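Local coordinates for protein NADPH-flavin oxidoreductase (Helicobacter pylori, PDB 2H0U) that binds FMN and, as a member of the nitroreductase family, probably passes electrons from NAD(P)H through the flavin to its acceptors, at residues Val81-Arg86 / Ile144-Met149; Trp137-Thr142 / Gly187-Ala192. One frame throughout, in Å; residues are numbered along the deposited sequence.

Interaction 1 (Val81-Arg86 / Ile144-Met149); sequences VIYLAR and IQMANM
Y83 projects from strand 79-86 toward helix 131-155 and sets its ring against three side chains. The CB of M146 sits over one ring face, 3.8 Å from the centroid and 21° off the normal, a CH-pi contact. In this selenomethionine CG stands anti to the backbone N (chi1 170°) and the chain runs extended to SE, oblique to the ring and 5.0 Å from its centroid; the bend at chi3 turns only CE. The side chain lies about 4 Å from the bound FMN. M149, also a selenomethionine, comes in at the ring edge, its SE 3.4 Å from Y83 OH; both are Met-aromatic contacts. Also at the edge, in the ring plane, is Q145 OE1, 3.5 Å from Y83 CD1.

The opposite ring face rests on CG1 of V81. The Q145 amide is held at both ends: NE2 bonds to the carbonyl of G37, while OE1 accepts from water 1 (2.8 Å), which also donates to L84 O (3.1 Å). M51 of strand 49-54 touches Y83, Q145 and M149.

Y83 OH is buried without a polar partner, so packing by carbon and selenium positions this phenol, and between these two segments the polar link runs through one water.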
loop_
_atom_site.group_PDB
_atom_site.type_symbol
_atom_site.label_atom_id
_atom_site.label_comp_id
_atom_site.label_asym_id
_atom_site.label_seq_id
_atom_site.Cartn_x
_atom_site.Cartn_y
_atom_site.Cartn_z
ATOM N N VAL A 81 -1.454 -7.483 -13.956
ATOM C CA VAL A 81 -2.602 -7.434 -13.016
ATOM C C VAL A 81 -3.189 -6.021 -12.957
ATOM O O VAL A 81 -2.456 -5.058 -12.852
ATOM C CB VAL A 81 -2.219 -7.971 -11.591
ATOM C CG1 VAL A 81 -3.364 -7.825 -10.575
ATOM C CG2 VAL A 81 -1.755 -9.448 -11.693
ATOM N N ILE A 82 -4.521 -5.916 -13.060
ATOM C CA ILE A 82 -5.198 -4.646 -12.847
ATOM C C ILE A 82 -5.939 -4.782 -11.526
ATOM O O ILE A 82 -6.846 -5.658 -11.379
ATOM C CB ILE A 82 -6.196 -4.319 -13.981
ATOM C CG1 ILE A 82 -5.429 -4.249 -15.331
ATOM C CG2 ILE A 82 -6.957 -3.001 -13.656
ATOM C CD1 ILE A 82 -6.340 -4.193 -16.654
ATOM N N TYR A 83 -5.542 -3.949 -10.565
ATOM C CA TYR A 83 -6.165 -3.954 -9.230
ATOM C C TYR A 83 -7.357 -3.014 -9.237
ATOM O O TYR A 83 -7.200 -1.840 -9.539
ATOM C CB TYR A 83 -5.170 -3.483 -8.158
ATOM C CG TYR A 83 -3.979 -4.415 -8.063
ATOM C CD1 TYR A 83 -3.940 -5.427 -7.073
ATOM C CD2 TYR A 83 -2.896 -4.269 -8.934
ATOM C CE1 TYR A 83 -2.852 -6.319 -6.991
ATOM C CE2 TYR A 83 -1.761 -5.150 -8.845
ATOM C CZ TYR A 83 -1.760 -6.141 -7.873
ATOM O OH TYR A 83 -0.690 -7.003 -7.789
ATOM N N LEU A 84 -8.538 -3.551 -8.951
ATOM C CA LEU A 84 -9.748 -2.738 -8.783
ATOM C C LEU A 84 -10.033 -2.553 -7.299
ATOM O O LEU A 84 -9.721 -3.427 -6.471
ATOM C CB LEU A 84 -10.965 -3.389 -9.451
ATOM C CG LEU A 84 -10.839 -3.960 -10.883
ATOM C CD1 LEU A 84 -12.196 -4.647 -11.209
ATOM C CD2 LEU A 84 -10.417 -2.865 -11.900
ATOM N N ALA A 85 -10.589 -1.389 -6.978
ATOM C CA ALA A 85 -11.021 -1.034 -5.630
ATOM C C ALA A 85 -12.522 -0.705 -5.687
ATOM O O ALA A 85 -13.038 -0.183 -6.711
ATOM C CB ALA A 85 -10.228 0.142 -5.132
ATOM N N ARG A 86 -13.253 -1.124 -4.659
ATOM C CA ARG A 86 -14.687 -0.868 -4.654
ATOM C C ARG A 86 -15.029 0.582 -4.293
ATOM O O ARG A 86 -14.339 1.240 -3.494
ATOM C CB ARG A 86 -15.378 -1.820 -3.679
ATOM C CG ARG A 86 -15.514 -3.231 -4.224
ATOM C CD ARG A 86 -16.293 -4.106 -3.268
ATOM N NE ARG A 86 -16.348 -5.490 -3.751
ATOM C CZ ARG A 86 -17.296 -5.969 -4.548
ATOM N NH1 ARG A 86 -18.257 -5.171 -4.994
ATOM N NH2 ARG A 86 -17.257 -7.254 -4.925
ATOM N N ILE A 144 -1.575 -2.159 -0.467
ATOM C CA ILE A 144 -1.061 -3.238 0.415
ATOM C C ILE A 144 -1.084 -4.575 -0.351
ATOM O O ILE A 144 -0.117 -5.320 -0.370
ATOM C CB ILE A 144 -1.875 -3.376 1.720
ATOM C CG1 ILE A 144 -1.861 -2.056 2.473
ATOM C CG2 ILE A 144 -1.310 -4.573 2.602
ATOM C CD1 ILE A 144 -2.841 -2.119 3.766
ATOM N N GLN A 145 -2.213 -4.856 -0.971
ATOM C CA GLN A 145 -2.386 -6.116 -1.697
ATOM C C GLN A 145 -1.297 -6.234 -2.766
ATOM O O GLN A 145 -0.663 -7.270 -2.910
ATOM C CB GLN A 145 -3.778 -6.099 -2.356
ATOM C CG GLN A 145 -4.158 -7.345 -3.085
ATOM C CD GLN A 145 -5.563 -7.251 -3.653
ATOM O OE1 GLN A 145 -5.924 -6.303 -4.348
ATOM N NE2 GLN A 145 -6.367 -8.221 -3.318
HETATM N N MSE A 146 -1.107 -5.171 -3.549
HETATM C CA MSE A 146 -0.089 -5.188 -4.626
HETATM C C MSE A 146 1.331 -5.281 -4.053
HETATM O O MSE A 146 2.167 -6.054 -4.551
HETATM C CB MSE A 146 -0.241 -3.921 -5.509
HETATM C CG MSE A 146 0.914 -3.769 -6.477
HETATM SE SE MSE A 146 0.893 -2.075 -7.457
HETATM C CE MSE A 146 1.375 -0.853 -5.995
ATOM N N ALA A 147 1.600 -4.525 -2.979
ATOM C CA ALA A 147 2.924 -4.581 -2.307
ATOM C C ALA A 147 3.268 -6.007 -1.839
ATOM O O ALA A 147 4.391 -6.489 -2.038
ATOM C CB ALA A 147 2.977 -3.592 -1.077
ATOM N N ASN A 148 2.309 -6.661 -1.176
ATOM C CA ASN A 148 2.522 -7.991 -0.679
ATOM C C ASN A 148 2.870 -8.956 -1.839
ATOM O O ASN A 148 3.770 -9.819 -1.710
ATOM C CB ASN A 148 1.275 -8.475 0.088
ATOM C CG ASN A 148 1.177 -7.838 1.448
ATOM O OD1 ASN A 148 1.996 -6.975 1.777
ATOM N ND2 ASN A 148 0.210 -8.267 2.254
HETATM N N MSE A 149 2.146 -8.827 -2.945
HETATM C CA MSE A 149 2.439 -9.642 -4.136
HETATM C C MSE A 149 3.842 -9.383 -4.687
HETATM O O MSE A 149 4.552 -10.311 -5.045
HETATM C CB MSE A 149 1.371 -9.416 -5.226
HETATM C CG MSE A 149 0.027 -10.032 -4.760
HETATM SE SE MSE A 149 -1.355 -9.876 -6.134
HETATM C CE MSE A 149 -0.575 -11.018 -7.582
HETATM O O HOH W 1 -7.415 -5.448 -6.525
#

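Interaction 2 (Trp137-Thr142 / Gly187-Ala192); sequences WASKQT and GVSVMA
S189 on strand 186-195 meets S139 and T142 of helix 131-155 where the long helix packs on the antiparallel sheet of the FMN-dependent nitroreductase fold, nearly parallel to this strand. A classic beta bulge occurs here: S189 and V190 both stand opposite Y83 of the neighbouring strand, and both direct their CB toward the helix. The two short segments run 22° apart, with their axes 8.1 Å apart at closest approach.

Hydroxyls make the polar part of the joint. S189 OG lies between two helix hydroxyls one turn apart. It is hydrogen-bonded to S139 OG at 2.7 Å, and either serine could be the donor. T142 OG1 approaches the same S189 OG to 2.5 Å, a possible second bond that would compete for the one S189 proton. S139 OG is further bonded to K140 NZ of the second subunit, so the hydroxyl cluster runs on into the dimer interface.

Van der Waals contact is slight: V190 CG1 comes to 4.2 Å from the hydroxyl oxygen T142 OG1. The valine also packs on Y143 and M146 of the same helix. Its side chain is about 4 Å from the bound FMN, which places the bulge beside the cofactor pocket.

One bond inside the helix bears on the cluster. With chi1 at 66°, T142 turns OG1 back over its own helix, where it donates to S139 O at 2.5 Å, in the carbonyl plane and on a lone pair.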
loop_
_atom_site.group_PDB
_atom_site.type_symbol
_atom_site.label_atom_id
_atom_site.label_comp_id
_atom_site.label_asym_id
_atom_site.label_seq_id
_atom_site.Cartn_x
_atom_site.Cartn_y
_atom_site.Cartn_z
ATOM N N TRP A 137 -9.730 5.720 -0.426
ATOM C CA TRP A 137 -9.539 4.915 0.791
ATOM C C TRP A 137 -9.472 3.386 0.492
ATOM O O TRP A 137 -8.557 2.684 0.930
ATOM C CB TRP A 137 -10.624 5.215 1.839
ATOM C CG TRP A 137 -10.552 4.287 3.025
ATOM C CD1 TRP A 137 -9.602 4.282 4.027
ATOM C CD2 TRP A 137 -11.465 3.218 3.319
ATOM N NE1 TRP A 137 -9.890 3.265 4.923
ATOM C CE2 TRP A 137 -11.033 2.615 4.513
ATOM C CE3 TRP A 137 -12.622 2.715 2.672
ATOM C CZ2 TRP A 137 -11.712 1.522 5.095
ATOM C CZ3 TRP A 137 -13.302 1.629 3.246
ATOM C CH2 TRP A 137 -12.837 1.053 4.472
ATOM N N ALA A 138 -10.397 2.896 -0.320
ATOM C CA ALA A 138 -10.375 1.486 -0.740
ATOM C C ALA A 138 -9.148 1.214 -1.586
ATOM O O ALA A 138 -8.556 0.105 -1.529
ATOM C CB ALA A 138 -11.651 1.139 -1.520
ATOM N N SER A 139 -8.798 2.184 -2.436
ATOM C CA SER A 139 -7.575 2.071 -3.273
ATOM C C SER A 139 -6.290 1.917 -2.453
ATOM O O SER A 139 -5.414 1.108 -2.772
ATOM C CB SER A 139 -7.487 3.304 -4.207
ATOM O OG SER A 139 -6.261 3.329 -4.970
ATOM N N LYS A 140 -6.168 2.676 -1.376
ATOM C CA LYS A 140 -5.035 2.475 -0.443
ATOM C C LYS A 140 -4.882 0.995 -0.009
ATOM O O LYS A 140 -3.747 0.480 0.094
ATOM C CB LYS A 140 -5.209 3.394 0.799
ATOM C CG LYS A 140 -5.002 4.895 0.473
ATOM C CD LYS A 140 -5.294 5.773 1.738
ATOM C CE LYS A 140 -5.543 7.218 1.260
ATOM N NZ LYS A 140 -5.518 8.135 2.480
ATOM N N GLN A 141 -6.008 0.338 0.279
ATOM C CA GLN A 141 -5.965 -1.056 0.723
ATOM C C GLN A 141 -5.367 -1.912 -0.407
ATOM O O GLN A 141 -4.567 -2.812 -0.139
ATOM C CB GLN A 141 -7.373 -1.599 1.087
ATOM C CG GLN A 141 -8.249 -0.617 1.971
ATOM C CD GLN A 141 -7.534 -0.135 3.219
ATOM O OE1 GLN A 141 -7.000 -0.929 3.994
ATOM N NE2 GLN A 141 -7.541 1.175 3.429
ATOM N N THR A 142 -5.739 -1.623 -1.647
ATOM C CA THR A 142 -5.171 -2.372 -2.775
ATOM C C THR A 142 -3.673 -2.165 -2.939
ATOM O O THR A 142 -2.991 -3.016 -3.523
ATOM C CB THR A 142 -5.826 -2.057 -4.165
ATOM O OG1 THR A 142 -5.560 -0.692 -4.569
ATOM C CG2 THR A 142 -7.323 -2.355 -4.164
ATOM N N GLY A 187 -13.635 0.922 -9.375
ATOM C CA GLY A 187 -12.819 1.756 -10.247
ATOM C C GLY A 187 -11.462 1.085 -10.361
ATOM O O GLY A 187 -11.093 0.236 -9.527
ATOM N N VAL A 188 -10.699 1.435 -11.388
ATOM C CA VAL A 188 -9.321 0.918 -11.447
ATOM C C VAL A 188 -8.474 1.661 -10.425
ATOM O O VAL A 188 -8.518 2.897 -10.336
ATOM C CB VAL A 188 -8.718 1.084 -12.873
ATOM C CG1 VAL A 188 -7.219 0.705 -12.906
ATOM C CG2 VAL A 188 -9.513 0.218 -13.906
ATOM N N SER A 189 -7.683 0.892 -9.679
ATOM C CA SER A 189 -6.872 1.436 -8.595
ATOM C C SER A 189 -5.414 1.615 -8.999
ATOM O O SER A 189 -4.858 2.722 -8.887
ATOM C CB SER A 189 -7.018 0.557 -7.317
ATOM O OG SER A 189 -6.100 1.020 -6.330
ATOM N N VAL A 190 -4.806 0.545 -9.500
ATOM C CA VAL A 190 -3.366 0.551 -9.837
ATOM C C VAL A 190 -3.122 -0.717 -10.655
ATOM O O VAL A 190 -4.040 -1.564 -10.764
ATOM C CB VAL A 190 -2.482 0.642 -8.551
ATOM C CG1 VAL A 190 -2.651 -0.613 -7.638
ATOM C CG2 VAL A 190 -1.008 0.995 -8.872
HETATM N N MSE A 191 -1.959 -0.822 -11.292
HETATM C CA MSE A 191 -1.603 -2.064 -11.993
HETATM C C MSE A 191 -0.203 -2.516 -11.570
HETATM O O MSE A 191 0.538 -1.774 -10.941
HETATM C CB MSE A 191 -1.665 -1.878 -13.515
HETATM C CG MSE A 191 -2.960 -1.268 -14.012
HETATM SE SE MSE A 191 -2.838 -1.063 -15.964
HETATM C CE MSE A 191 -4.554 -0.129 -16.190
ATOM N N ALA A 192 0.132 -3.755 -11.877
ATOM C CA ALA A 192 1.491 -4.243 -11.719
ATOM C C ALA A 192 1.719 -5.314 -12.747
ATOM O O ALA A 192 0.787 -6.044 -13.125
ATOM C CB ALA A 192 1.763 -4.790 -10.314
#

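Both interactions are buried and lay helix 131-155 on the same antiparallel sheet, using neighbouring strands 79-86 and 186-195 and successive parts of the helix. Their centres are 6 Å apart. The strands are joined directly: Y83 O is 2.8 Å from S189 N, a probable hydrogen bond, so the residue whose ring fills interaction 1 also pairs with the bulge of interaction 2. The chemistry differs. Interaction 1 is larger, 233 against 139 Å², and consists mainly of ring, selenium and carbon contacts, whereas interaction 2 is chiefly a hydroxyl cluster. Both segments of the helix also touch the second subunit, and M146 and V190 bring the two contacts to the FMN.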